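Local coordinates for uncharacterized protein (Bacteroides fragilis, PDB 3NNG), which is of unknown function but contains a calcium-binding F5/8 type C (discoidin-like) domain, a fold that in relatives often binds carbohydrate or other ligands, at residues A[74-80]-A[151-157]; A[97-101]-A[132-138]. The protein carries 1 engineered substitution. One frame throughout, in Å; residues are numbered along the deposited sequence.

How the contacts relate
Contacts 1 and 2 join different strands of the antiparallel beta sandwich of the F5/8 type C domain, their centres about 14 Å apart. Contact 2 (97-101 with 132-138) lies, along the chain, inside the loop that contact 1 (74-80 with 151-157) closes. The two meet directly: Leu74 N lies 2.8 Å from Ile132 O, a probable hydrogen bond, while Leu74 CD2 packs on Phe138 CD2 at 3.8 Å and Leu156 CD2 on Phe138 CB at 3.9 Å, so their apolar side chains share a core. The calcium ion belongs to contact 1, whose segment 151-157 supplies two of its ligands through Ala152 and Glu153.

Contact 1. Residues A[74-80]-A[151-157]; sequences LTGFSVT and FAEINLY. With CA (calcium ion), chain C.
Tyr157 reaches across to Ser78 where two antiparallel strands pair in the beta sandwich of this F5/8 type C domain. The tyrosine side chain can be followed outward along strand 74-79. Its CB rests 3.6 Å from Thr75 CG2, CD1 runs past Gly76 O and Phe77 CA near the ring plane, CE1 meets Ser78 CB and OG, and the phenol ends in a hydrogen bond, OH to Ser78 OG at 2.8 Å. With CG anti to the carbonyl carbon (chi1 -60°), the ring is laid along the neighbouring strand. A tyrosine suits the place because it is long enough to span from Thr75 to Ser78 and still offers a polar end to the buried serine. Gly76 owes its place to its backbone angles (phi 167°, psi -175°), at which a CB would jam against the preceding carbonyl oxygen. Ser78 OG also binds a water, which donates to Glu153 O and accepts from Asn155 ND2, so the Ser78 hydroxyl is tied to segment 151-157 both directly and through the water.

Ser78 and Asn155 form a hydrogen-bonded pair, with Asn155 N giving to Ser78 O at 2.9 Å. On the opposite side of the sheet the side chains are apolar: Leu156 CD1 packs on Phe77 CB, and Val79 lies beside Ile154, both pointing the same way. Beta-branched valine and isoleucine fit this extended backbone well. Farther along, Val79 CG1 sits over one face of the Phe151 ring, 4.1 Å above its plane and offset toward the rim.

Where the strand pairing gives way to the loop, Thr80 OG1 takes a weak bond from Glu153 N. Leu41, Asp44, Glu46 and Thr49 complete the calcium site, and Arg19 forms a salt bridge with Glu153 OE1. Ala152 O binds the calcium ion at 2.5 Å, and Glu153 OE2 binds the same ion at 2.6 Å.

Contact 2. Residues A[97-101]-A[132-138]; sequences KVRKE and IPNVKEF
The guanidinium group of Arg99 meets Glu137 at its edge: OE1 lies almost in the guanidinium plane and is gripped side-on by two nitrogens. NE is the closer, 2.9 Å from Glu137 OE1, and makes the straighter bond; NH2 lies 3.3 Å from the same oxygen, on its anti side and tilted about 30° from the carboxylate plane. The guanidinium and carboxylate planes are nearly perpendicular, 81° apart, and one carboxylate oxygen accepts from both NE and NH2. Arg99 is bent at chi3 (51°), which folds the guanidinium back to its partner, while Lys136 CG approaches that group obliquely. The long, flexible arginine suits this partly exposed face, where its NH1 also binds Glu103 O. The Phe138 ring, likewise met obliquely, touches Val98 CG1 with CD2 on the buried face.

There Val98 is enclosed by apolar groups: its CG2 meets Ile132 CD1 at 3.9 Å, and its CB meets Val135 CG2 at 4.0 Å. Branched side chains with no polar end fit such an interior.

The backbone carries a classic beta bulge, in which Lys136 and Glu137 both face Arg99. Arg99 O therefore accepts twice, from Lys136 N at 2.8 Å and from Glu137 N at 3.1 Å. The extra residue shifts the register by one. Beyond it, Glu101 N donates to Asn134 O at 2.8 Å, nearly in line with the C=O bond, and the aliphatic part of Lys100 passes Pro133 O.

The chain turns a corner at Pro133 and Asn134. Strand 93-100 pairs with strand 124-144 here and, at Val98, also with strand 107-114. Ile132 and Val135 bond through their backbones to Leu74 and Val72 of strand 71-79, whereas Lys136 bonds to Leu68 of strand 63-68, on which Glu137 touches Asn65 and Val67.

Contact 1. Residues A[74-80]-A[151-157]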
loop_
_atom_site.group_PDB
_atom_site.type_symbol
_atom_site.label_atom_id
_atom_site.label_comp_id
_atom_site.label_asym_id
_atom_site.label_seq_id
_atom_site.Cartn_x
_atom_site.Cartn_y
_atom_site.Cartn_z
ATOM N N LEU A 74 -3.368 9.551 -9.843
ATOM C CA LEU A 74 -3.717 8.843 -8.609
ATOM C C LEU A 74 -4.697 9.612 -7.737
ATOM O O LEU A 74 -4.369 10.696 -7.246
ATOM C CB LEU A 74 -2.441 8.567 -7.812
ATOM C CG LEU A 74 -2.601 7.816 -6.499
ATOM C CD1 LEU A 74 -3.290 6.474 -6.762
ATOM C CD2 LEU A 74 -1.239 7.617 -5.829
ATOM N N THR A 75 -5.884 9.038 -7.517
ATOM C CA THR A 75 -6.905 9.700 -6.702
ATOM C C THR A 75 -6.929 9.216 -5.247
ATOM O O THR A 75 -7.496 9.862 -4.374
ATOM C CB THR A 75 -8.324 9.584 -7.327
ATOM O OG1 THR A 75 -9.231 10.422 -6.603
ATOM C CG2 THR A 75 -8.834 8.144 -7.287
ATOM N N GLY A 76 -6.297 8.086 -4.981
ATOM C CA GLY A 76 -6.223 7.595 -3.619
ATOM C C GLY A 76 -5.756 6.160 -3.618
ATOM O O GLY A 76 -5.424 5.619 -4.673
ATOM N N PHE A 77 -5.733 5.537 -2.441
ATOM C CA PHE A 77 -5.423 4.126 -2.367
ATOM C C PHE A 77 -6.233 3.502 -1.238
ATOM O O PHE A 77 -6.916 4.201 -0.478
ATOM C CB PHE A 77 -3.920 3.921 -2.145
ATOM C CG PHE A 77 -3.455 4.337 -0.790
ATOM C CD1 PHE A 77 -3.199 5.674 -0.509
ATOM C CD2 PHE A 77 -3.291 3.402 0.211
ATOM C CE1 PHE A 77 -2.777 6.065 0.754
ATOM C CE2 PHE A 77 -2.883 3.776 1.475
ATOM C CZ PHE A 77 -2.618 5.114 1.748
ATOM N N SER A 78 -6.156 2.184 -1.128
ATOM C CA SER A 78 -6.857 1.478 -0.075
ATOM C C SER A 78 -6.047 0.291 0.384
ATOM O O SER A 78 -5.336 -0.338 -0.414
ATOM C CB SER A 78 -8.220 0.996 -0.569
ATOM O OG SER A 78 -8.062 -0.116 -1.431
ATOM N N VAL A 79 -6.176 -0.021 1.672
ATOM C CA VAL A 79 -5.506 -1.161 2.269
ATOM C C VAL A 79 -6.519 -1.937 3.112
ATOM O O VAL A 79 -7.539 -1.383 3.534
ATOM C CB VAL A 79 -4.276 -0.712 3.114
ATOM C CG1 VAL A 79 -3.235 -0.041 2.217
ATOM C CG2 VAL A 79 -4.687 0.250 4.231
ATOM N N THR A 80 -6.249 -3.224 3.323
ATOM C CA THR A 80 -7.067 -4.072 4.193
ATOM C C THR A 80 -6.274 -4.447 5.443
ATOM O O THR A 80 -5.126 -4.024 5.608
ATOM C CB THR A 80 -7.466 -5.382 3.480
ATOM O OG1 THR A 80 -6.282 -6.115 3.137
ATOM C CG2 THR A 80 -8.268 -5.083 2.188
ATOM N N PHE A 151 -0.229 -5.813 5.016
ATOM C CA PHE A 151 -1.609 -5.738 4.550
ATOM C C PHE A 151 -1.869 -6.775 3.471
ATOM O O PHE A 151 -0.954 -7.171 2.754
ATOM C CB PHE A 151 -1.994 -4.325 4.085
ATOM C CG PHE A 151 -0.942 -3.637 3.239
ATOM C CD1 PHE A 151 -0.282 -2.511 3.712
ATOM C CD2 PHE A 151 -0.642 -4.095 1.959
ATOM C CE1 PHE A 151 0.680 -1.867 2.938
ATOM C CE2 PHE A 151 0.307 -3.466 1.178
ATOM C CZ PHE A 151 0.985 -2.343 1.668
ATOM N N ALA A 152 -3.114 -7.235 3.384
ATOM C CA ALA A 152 -3.428 -8.377 2.540
ATOM C C ALA A 152 -3.732 -7.920 1.138
ATOM O O ALA A 152 -3.452 -8.618 0.180
ATOM C CB ALA A 152 -4.585 -9.162 3.106
ATOM N N GLU A 153 -4.290 -6.725 1.023
ATOM C CA GLU A 153 -4.652 -6.186 -0.271
ATOM C C GLU A 153 -4.479 -4.687 -0.269
ATOM O O GLU A 153 -5.037 -4.003 0.580
ATOM C CB GLU A 153 -6.110 -6.535 -0.584
ATOM C CG GLU A 153 -6.265 -7.963 -1.069
ATOM C CD GLU A 153 -5.533 -8.176 -2.386
ATOM O OE1 GLU A 153 -5.803 -7.422 -3.341
ATOM O OE2 GLU A 153 -4.688 -9.081 -2.466
ATOM N N ILE A 154 -3.695 -4.187 -1.219
ATOM C CA ILE A 154 -3.625 -2.763 -1.486
ATOM C C ILE A 154 -4.057 -2.483 -2.922
ATOM O O ILE A 154 -3.783 -3.268 -3.829
ATOM C CB ILE A 154 -2.216 -2.211 -1.288
ATOM C CG1 ILE A 154 -2.247 -0.682 -1.405
ATOM C CG2 ILE A 154 -1.232 -2.851 -2.303
ATOM C CD1 ILE A 154 -0.977 -0.018 -0.898
ATOM N N ASN A 155 -4.746 -1.365 -3.112
ATOM C CA ASN A 155 -5.178 -0.935 -4.431
ATOM C C ASN A 155 -4.877 0.531 -4.626
ATOM O O ASN A 155 -4.811 1.289 -3.658
ATOM C CB ASN A 155 -6.675 -1.165 -4.598
ATOM C CG ASN A 155 -7.001 -2.605 -4.888
ATOM O OD1 ASN A 155 -6.887 -3.058 -6.028
ATOM N ND2 ASN A 155 -7.391 -3.345 -3.858
ATOM N N LEU A 156 -4.684 0.927 -5.877
ATOM C CA LEU A 156 -4.575 2.339 -6.209
ATOM C C LEU A 156 -5.756 2.673 -7.099
ATOM O O LEU A 156 -6.216 1.818 -7.863
ATOM C CB LEU A 156 -3.252 2.630 -6.932
ATOM C CG LEU A 156 -2.020 3.039 -6.117
ATOM C CD1 LEU A 156 -1.920 2.290 -4.798
ATOM C CD2 LEU A 156 -0.714 2.866 -6.957
ATOM N N TYR A 157 -6.248 3.910 -7.008
ATOM C CA TYR A 157 -7.457 4.310 -7.743
ATOM C C TYR A 157 -7.237 5.504 -8.656
ATOM O O TYR A 157 -6.386 6.374 -8.393
ATOM C CB TYR A 157 -8.601 4.611 -6.767
ATOM C CG TYR A 157 -8.965 3.416 -5.915
ATOM C CD1 TYR A 157 -8.364 3.218 -4.688
ATOM C CD2 TYR A 157 -9.879 2.462 -6.364
ATOM C CE1 TYR A 157 -8.678 2.110 -3.903
ATOM C CE2 TYR A 157 -10.191 1.347 -5.597
ATOM C CZ TYR A 157 -9.584 1.179 -4.361
ATOM O OH TYR A 157 -9.872 0.081 -3.571
HETATM CA CA CA C . -3.557 -10.839 -0.837
HETATM O O HOH W 1 -7.409 -2.667 -0.791
#

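Contact 2. Residues A[97-101]-A[132-138]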
loop_
_atom_site.group_PDB
_atom_site.type_symbol
_atom_site.label_atom_id
_atom_site.label_comp_id
_atom_site.label_asym_id
_atom_site.label_seq_id
_atom_site.Cartn_x
_atom_site.Cartn_y
_atom_site.Cartn_z
ATOM N N LYS A 97 4.900 8.222 -0.709
ATOM C CA LYS A 97 5.720 8.918 -1.696
ATOM C C LYS A 97 5.401 8.372 -3.080
ATOM O O LYS A 97 5.188 7.171 -3.241
ATOM C CB LYS A 97 7.220 8.749 -1.416
ATOM C CG LYS A 97 7.674 9.291 -0.065
ATOM C CD LYS A 97 9.192 9.404 0.006
ATOM C CE LYS A 97 9.616 10.568 0.902
ATOM N NZ LYS A 97 9.188 10.440 2.330
ATOM N N VAL A 98 5.381 9.255 -4.079
ATOM C CA VAL A 98 5.226 8.838 -5.472
ATOM C C VAL A 98 6.329 9.438 -6.322
ATOM O O VAL A 98 6.957 10.426 -5.936
ATOM C CB VAL A 98 3.869 9.272 -6.056
ATOM C CG1 VAL A 98 2.725 8.654 -5.253
ATOM C CG2 VAL A 98 3.754 10.785 -6.027
ATOM N N ARG A 99 6.566 8.817 -7.472
ATOM C CA ARG A 99 7.483 9.339 -8.476
ATOM C C ARG A 99 6.697 9.441 -9.784
ATOM O O ARG A 99 6.064 8.479 -10.222
ATOM C CB ARG A 99 8.687 8.404 -8.643
ATOM C CG ARG A 99 9.883 9.019 -9.357
ATOM C CD ARG A 99 10.992 7.989 -9.559
ATOM N NE ARG A 99 10.479 6.762 -10.176
ATOM C CZ ARG A 99 10.191 6.625 -11.469
ATOM N NH1 ARG A 99 10.365 7.642 -12.310
ATOM N NH2 ARG A 99 9.712 5.466 -11.925
ATOM N N LYS A 100 6.714 10.611 -10.400
ATOM C CA LYS A 100 5.989 10.789 -11.643
ATOM C C LYS A 100 6.834 10.263 -12.794
ATOM O O LYS A 100 8.067 10.247 -12.710
ATOM C CB LYS A 100 5.585 12.256 -11.827
ATOM C CG LYS A 100 4.554 12.712 -10.784
ATOM C CD LYS A 100 4.513 14.225 -10.617
ATOM C CE LYS A 100 3.343 14.848 -11.381
ATOM N NZ LYS A 100 2.720 15.985 -10.633
ATOM N N GLU A 101 6.164 9.807 -13.850
ATOM C CA GLU A 101 6.840 9.268 -15.024
ATOM C C GLU A 101 7.839 10.265 -15.589
ATOM O O GLU A 101 7.547 11.447 -15.690
ATOM C CB GLU A 101 5.830 8.891 -16.099
ATOM C CG GLU A 101 6.475 8.329 -17.358
ATOM C CD GLU A 101 5.472 7.651 -18.276
ATOM O OE1 GLU A 101 4.493 8.318 -18.685
ATOM O OE2 GLU A 101 5.662 6.451 -18.582
ATOM N N ILE A 132 -2.861 12.980 -8.164
ATOM C CA ILE A 132 -1.526 13.220 -8.702
ATOM C C ILE A 132 -1.346 12.579 -10.069
ATOM O O ILE A 132 -1.310 11.357 -10.185
ATOM C CB ILE A 132 -0.433 12.683 -7.775
ATOM C CG1 ILE A 132 -0.595 13.258 -6.361
ATOM C CG2 ILE A 132 0.951 13.000 -8.363
ATOM C CD1 ILE A 132 0.345 12.628 -5.337
ATOM N N PRO A 133 -1.208 13.407 -11.112
ATOM C CA PRO A 133 -1.068 12.930 -12.498
ATOM C C PRO A 133 0.256 12.210 -12.759
ATOM O O PRO A 133 1.266 12.540 -12.138
ATOM C CB PRO A 133 -1.136 14.219 -13.327
ATOM C CG PRO A 133 -1.754 15.258 -12.409
ATOM C CD PRO A 133 -1.271 14.878 -11.035
ATOM N N ASN A 134 0.225 11.225 -13.654
ATOM C CA ASN A 134 1.425 10.510 -14.129
ATOM C C ASN A 134 2.256 9.788 -13.066
ATOM O O ASN A 134 3.485 9.741 -13.158
ATOM C CB ASN A 134 2.344 11.434 -14.946
ATOM C CG ASN A 134 1.585 12.310 -15.945
ATOM O OD1 ASN A 134 0.741 11.834 -16.704
ATOM N ND2 ASN A 134 1.902 13.602 -15.952
ATOM N N VAL A 135 1.607 9.217 -12.055
ATOM C CA VAL A 135 2.357 8.451 -11.064
ATOM C C VAL A 135 2.893 7.175 -11.708
ATOM O O VAL A 135 2.117 6.353 -12.202
ATOM C CB VAL A 135 1.511 8.118 -9.826
ATOM C CG1 VAL A 135 2.223 7.094 -8.969
ATOM C CG2 VAL A 135 1.223 9.402 -9.006
ATOM N N LYS A 136 4.215 7.023 -11.734
ATOM C CA LYS A 136 4.836 5.815 -12.311
ATOM C C LYS A 136 5.271 4.839 -11.221
ATOM O O LYS A 136 5.270 3.628 -11.426
ATOM C CB LYS A 136 6.032 6.181 -13.203
ATOM C CG LYS A 136 6.690 5.003 -13.955
ATOM C CD LYS A 136 5.661 4.243 -14.767
ATOM C CE LYS A 136 6.286 3.415 -15.879
ATOM N NZ LYS A 136 7.006 2.195 -15.442
ATOM N N GLU A 137 5.624 5.376 -10.057
ATOM C CA GLU A 137 6.033 4.564 -8.912
ATOM C C GLU A 137 5.361 5.065 -7.612
ATOM O O GLU A 137 5.238 6.271 -7.392
ATOM C CB GLU A 137 7.565 4.601 -8.786
ATOM C CG GLU A 137 8.170 3.487 -7.966
ATOM C CD GLU A 137 9.672 3.337 -8.208
ATOM O OE1 GLU A 137 10.233 4.167 -8.969
ATOM O OE2 GLU A 137 10.280 2.395 -7.632
ATOM N N PHE A 138 4.936 4.138 -6.758
ATOM C CA PHE A 138 4.216 4.464 -5.527
ATOM C C PHE A 138 4.866 3.715 -4.381
ATOM O O PHE A 138 5.099 2.512 -4.487
ATOM C CB PHE A 138 2.748 4.040 -5.673
ATOM C CG PHE A 138 1.931 4.093 -4.393
ATOM C CD1 PHE A 138 1.992 3.066 -3.468
ATOM C CD2 PHE A 138 1.028 5.128 -4.168
ATOM C CE1 PHE A 138 1.220 3.088 -2.315
ATOM C CE2 PHE A 138 0.255 5.170 -3.019
ATOM C CZ PHE A 138 0.341 4.138 -2.085
#